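Local atomic coordinates of 11S globulin subunit beta (Cucurbita maxima, PDB entry 2E9Q), a protein that serves as a seed storage protein, an 11S globulin laid down as a nutrient reservoir in the pumpkin seed. Residues Q53-D56 with E57-C60; Q223-G226 with G227-R230. One frame throughout, in Å; residues are numbered along the deposited sequence.

Contact 1. Residues Q53-D56 with E57-C60; sequences QDND and EFQC
Asn-55 and Glu-57 meet on the buried side of this helix start, where the amide of one lies across the carboxylate of the other with their planes turned 69° apart. Glu-57 reaches that place because its chain bends at chi2 (84°), which folds the carboxylate back toward the residue before the helix. Its OE2 is also held by the backbone N of Arg-33. Beside this pair Asn-55 CB lies 4.1 Å from Phe-58 CB, and the Phe-58 side chain touches Val-376 and Met-378 of strand 376-379. Asn-55 is the N-cap of helix 56-61, the short helix that links strands 46-50 and 63-70 of the N-terminal cupin domain. Its carbonyl O takes the first helical bond, from Gln-59 N at 2.9 Å and nearly straight (163°); Asp-56 O takes the next, from Cys-60 N at 3.1 Å. The solvent side is looser. There Gln-59, extended beyond CG, carries NE2 back to 3.4 Å from Asp-54 O, while the Asp-54 side chain sets out away from the helix. Asp-56 spends OD1 on a salt bridge to Arg-28, the residue after Cys-27, which is disulfide-bonded to Cys-60.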
loop_
_atom_site.group_PDB
_atom_site.type_symbol
_atom_site.label_atom_id
_atom_site.label_comp_id
_atom_site.label_asym_id
_atom_site.label_seq_id
_atom_site.Cartn_x
_atom_site.Cartn_y
_atom_site.Cartn_z
ATOM N N GLN A 53 19.576 -11.759 2.724
ATOM C CA GLN A 53 18.207 -11.265 2.683
ATOM C C GLN A 53 17.503 -11.451 4.033
ATOM O O GLN A 53 16.705 -10.602 4.441
ATOM C CB GLN A 53 17.420 -11.986 1.584
ATOM C CG GLN A 53 17.833 -13.442 1.412
ATOM C CD GLN A 53 19.120 -13.584 0.607
ATOM O OE1 GLN A 53 19.100 -13.548 -0.625
ATOM N NE2 GLN A 53 20.247 -13.727 1.301
ATOM N N ASP A 54 17.807 -12.547 4.728
ATOM C CA ASP A 54 17.182 -12.797 6.027
ATOM C C ASP A 54 17.817 -12.028 7.189
ATOM O O ASP A 54 17.447 -12.217 8.348
ATOM C CB ASP A 54 17.158 -14.299 6.325
ATOM C CG ASP A 54 16.446 -15.095 5.246
ATOM O OD1 ASP A 54 15.303 -14.741 4.879
ATOM O OD2 ASP A 54 17.034 -16.087 4.761
ATOM N N ASN A 55 18.790 -11.172 6.899
ATOM C CA ASN A 55 19.367 -10.349 7.967
ATOM C C ASN A 55 18.146 -9.622 8.580
ATOM O O ASN A 55 17.233 -9.232 7.846
ATOM C CB ASN A 55 20.342 -9.325 7.364
ATOM C CG ASN A 55 20.509 -8.087 8.233
ATOM O OD1 ASN A 55 21.456 -7.979 9.016
ATOM N ND2 ASN A 55 19.583 -7.151 8.108
ATOM N N ASP A 56 18.117 -9.444 9.901
ATOM C CA ASP A 56 16.993 -8.766 10.566
ATOM C C ASP A 56 16.616 -7.376 10.005
ATOM O O ASP A 56 15.442 -7.135 9.701
ATOM C CB ASP A 56 17.255 -8.643 12.070
ATOM C CG ASP A 56 17.205 -9.995 12.794
ATOM O OD1 ASP A 56 17.763 -10.093 13.907
ATOM O OD2 ASP A 56 16.602 -10.951 12.257
ATOM N N GLU A 57 17.586 -6.470 9.877
ATOM C CA GLU A 57 17.296 -5.131 9.343
ATOM C C GLU A 57 16.724 -5.230 7.933
ATOM O O GLU A 57 15.712 -4.608 7.620
ATOM C CB GLU A 57 18.553 -4.258 9.224
ATOM C CG GLU A 57 19.398 -4.090 10.444
ATOM C CD GLU A 57 20.376 -5.216 10.641
ATOM O OE1 GLU A 57 19.956 -6.266 11.165
ATOM O OE2 GLU A 57 21.555 -5.047 10.263
ATOM N N PHE A 58 17.409 -5.991 7.081
ATOM C CA PHE A 58 16.988 -6.160 5.697
ATOM C C PHE A 58 15.574 -6.685 5.579
ATOM O O PHE A 58 14.769 -6.167 4.802
ATOM C CB PHE A 58 17.929 -7.113 4.955
ATOM C CG PHE A 58 19.202 -6.466 4.480
ATOM C CD1 PHE A 58 19.982 -7.078 3.504
ATOM C CD2 PHE A 58 19.626 -5.250 5.005
ATOM C CE1 PHE A 58 21.166 -6.486 3.057
ATOM C CE2 PHE A 58 20.810 -4.655 4.562
ATOM C CZ PHE A 58 21.575 -5.276 3.589
ATOM N N GLN A 59 15.284 -7.722 6.353
ATOM C CA GLN A 59 13.977 -8.344 6.332
ATOM C C GLN A 59 12.908 -7.327 6.723
ATOM O O GLN A 59 11.833 -7.298 6.143
ATOM C CB GLN A 59 13.971 -9.535 7.291
ATOM C CG GLN A 59 12.935 -10.593 6.988
ATOM C CD GLN A 59 13.029 -11.779 7.942
ATOM O OE1 GLN A 59 12.178 -12.666 7.933
ATOM N NE2 GLN A 59 14.070 -11.797 8.767
ATOM N N CYS A 60 13.205 -6.482 7.700
ATOM C CA CYS A 60 12.236 -5.485 8.126
ATOM C C CYS A 60 11.908 -4.564 6.963
ATOM O O CYS A 60 10.736 -4.336 6.635
ATOM C CB CYS A 60 12.801 -4.659 9.268
ATOM S SG CYS A 60 11.651 -3.399 9.893
#

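Contact 2. Residues Q223-G226 with G227-R230; sequences QIDG and GLVR
Ile-224 packs on Leu-228 and Val-229 just where one helix has ended and the next begins, at a Schellman motif and, two residues beyond its C' position, an N-cap. Gln-223, with positive phi, is the C' residue that closes helix 215-222, and its NE2 hydrogen-bonds to Glu-220 O and to Gly-452 O of the third subunit. Ile-224 then turns toward the new helix: its CG2 lies 3.6 Å from Leu-228 CD1, the two side chains crossing at about a right angle, and its CD1 rests 4.0 Å from Val-229 CG2. Leu-439 of the third subunit packs against the same isoleucine. At Asp-225, the N-cap of helix 226-233, a chi1 of 51° sets CG between the backbone N and the carbonyl carbon, which brings OD1 over the first turn to accept from Leu-228 N at 2.9 Å. That N-H is shared, since Asp-225 O also receives it weakly, at 127°. The same carbonyl takes a straighter bond from Val-229 N, 3.0 Å away and in the carbonyl plane. Gly-226, the first helical residue, continues the pattern: its O accepts from Arg-230 N at 3.0 Å, the donor tilted 24° from the carbonyl plane.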
loop_
_atom_site.group_PDB
_atom_site.type_symbol
_atom_site.label_atom_id
_atom_site.label_comp_id
_atom_site.label_asym_id
_atom_site.label_seq_id
_atom_site.Cartn_x
_atom_site.Cartn_y
_atom_site.Cartn_z
ATOM N N GLN A 223 8.915 -20.541 -34.175
ATOM C CA GLN A 223 9.026 -21.034 -35.546
ATOM C C GLN A 223 10.475 -21.415 -35.793
ATOM O O GLN A 223 11.201 -20.751 -36.542
ATOM C CB GLN A 223 8.575 -19.966 -36.547
ATOM C CG GLN A 223 7.069 -19.829 -36.620
ATOM C CD GLN A 223 6.393 -21.137 -36.996
ATOM O OE1 GLN A 223 6.557 -21.634 -38.112
ATOM N NE2 GLN A 223 5.638 -21.707 -36.063
ATOM N N ILE A 224 10.885 -22.496 -35.138
ATOM C CA ILE A 224 12.243 -22.999 -35.238
ATOM C C ILE A 224 12.254 -24.507 -35.028
ATOM O O ILE A 224 11.205 -25.122 -34.858
ATOM C CB ILE A 224 13.140 -22.343 -34.175
ATOM C CG1 ILE A 224 12.501 -22.502 -32.793
ATOM C CG2 ILE A 224 13.345 -20.873 -34.505
ATOM C CD1 ILE A 224 13.359 -21.982 -31.654
ATOM N N ASP A 225 13.446 -25.093 -35.033
ATOM C CA ASP A 225 13.599 -26.531 -34.852
ATOM C C ASP A 225 14.206 -26.882 -33.500
ATOM O O ASP A 225 14.759 -26.020 -32.810
ATOM C CB ASP A 225 14.482 -27.112 -35.962
ATOM C CG ASP A 225 15.794 -26.357 -36.125
ATOM O OD1 ASP A 225 16.490 -26.109 -35.110
ATOM O OD2 ASP A 225 16.135 -26.012 -37.277
ATOM N N GLY A 226 14.097 -28.158 -33.135
ATOM C CA GLY A 226 14.642 -28.629 -31.877
ATOM C C GLY A 226 16.094 -28.225 -31.718
ATOM O O GLY A 226 16.559 -27.982 -30.608
ATOM N N GLY A 227 16.815 -28.152 -32.831
ATOM C CA GLY A 227 18.210 -27.767 -32.768
ATOM C C GLY A 227 18.356 -26.427 -32.075
ATOM O O GLY A 227 19.238 -26.245 -31.231
ATOM N N LEU A 228 17.487 -25.485 -32.432
ATOM C CA LEU A 228 17.522 -24.155 -31.840
ATOM C C LEU A 228 16.914 -24.145 -30.455
ATOM O O LEU A 228 17.379 -23.437 -29.567
ATOM C CB LEU A 228 16.778 -23.154 -32.718
ATOM C CG LEU A 228 17.707 -22.360 -33.622
ATOM C CD1 LEU A 228 16.908 -21.325 -34.413
ATOM C CD2 LEU A 228 18.779 -21.691 -32.752
ATOM N N VAL A 229 15.863 -24.928 -30.277
ATOM C CA VAL A 229 15.220 -24.994 -28.985
ATOM C C VAL A 229 16.229 -25.357 -27.909
ATOM O O VAL A 229 16.254 -24.730 -26.856
ATOM C CB VAL A 229 14.094 -26.022 -28.977
ATOM C CG1 VAL A 229 13.604 -26.231 -27.560
ATOM C CG2 VAL A 229 12.949 -25.532 -29.858
ATOM N N ARG A 230 17.083 -26.339 -28.173
ATOM C CA ARG A 230 18.055 -26.738 -27.164
ATOM C C ARG A 230 19.064 -25.632 -26.871
ATOM O O ARG A 230 19.547 -25.495 -25.744
ATOM C CB ARG A 230 18.778 -28.025 -27.570
ATOM C CG ARG A 230 19.513 -28.644 -26.395
ATOM C CD ARG A 230 19.853 -30.111 -26.607
ATOM N NE ARG A 230 20.005 -30.790 -25.320
ATOM C CZ ARG A 230 20.362 -32.062 -25.167
ATOM N NH1 ARG A 230 20.619 -32.824 -26.224
ATOM N NH2 ARG A 230 20.446 -32.576 -23.948
#

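From the N terminus, the chain reaches contact 1 first, in the loop after strand 46-50, and turns there into helix 56-61 before strand 63-70 carries it back into the sheet. Contact 2 comes much later, where helix 215-222 gives way to helix 226-233. Each joins adjoining residues, so the two follow in series and neither nest nor cross. The centres of contact 1 and contact 2 are about 43 Å apart, and the nearest atoms of contact 1 and contact 2 about 28 Å. The centre of contact 1 lies about 16 Å from the centre of the chain, its side chains touching strand 63-70 and strand 376-379; that of contact 2 lies about 38 Å from the chain centre, where residues of the turn between the two helices and the start of the second pack against the third subunit.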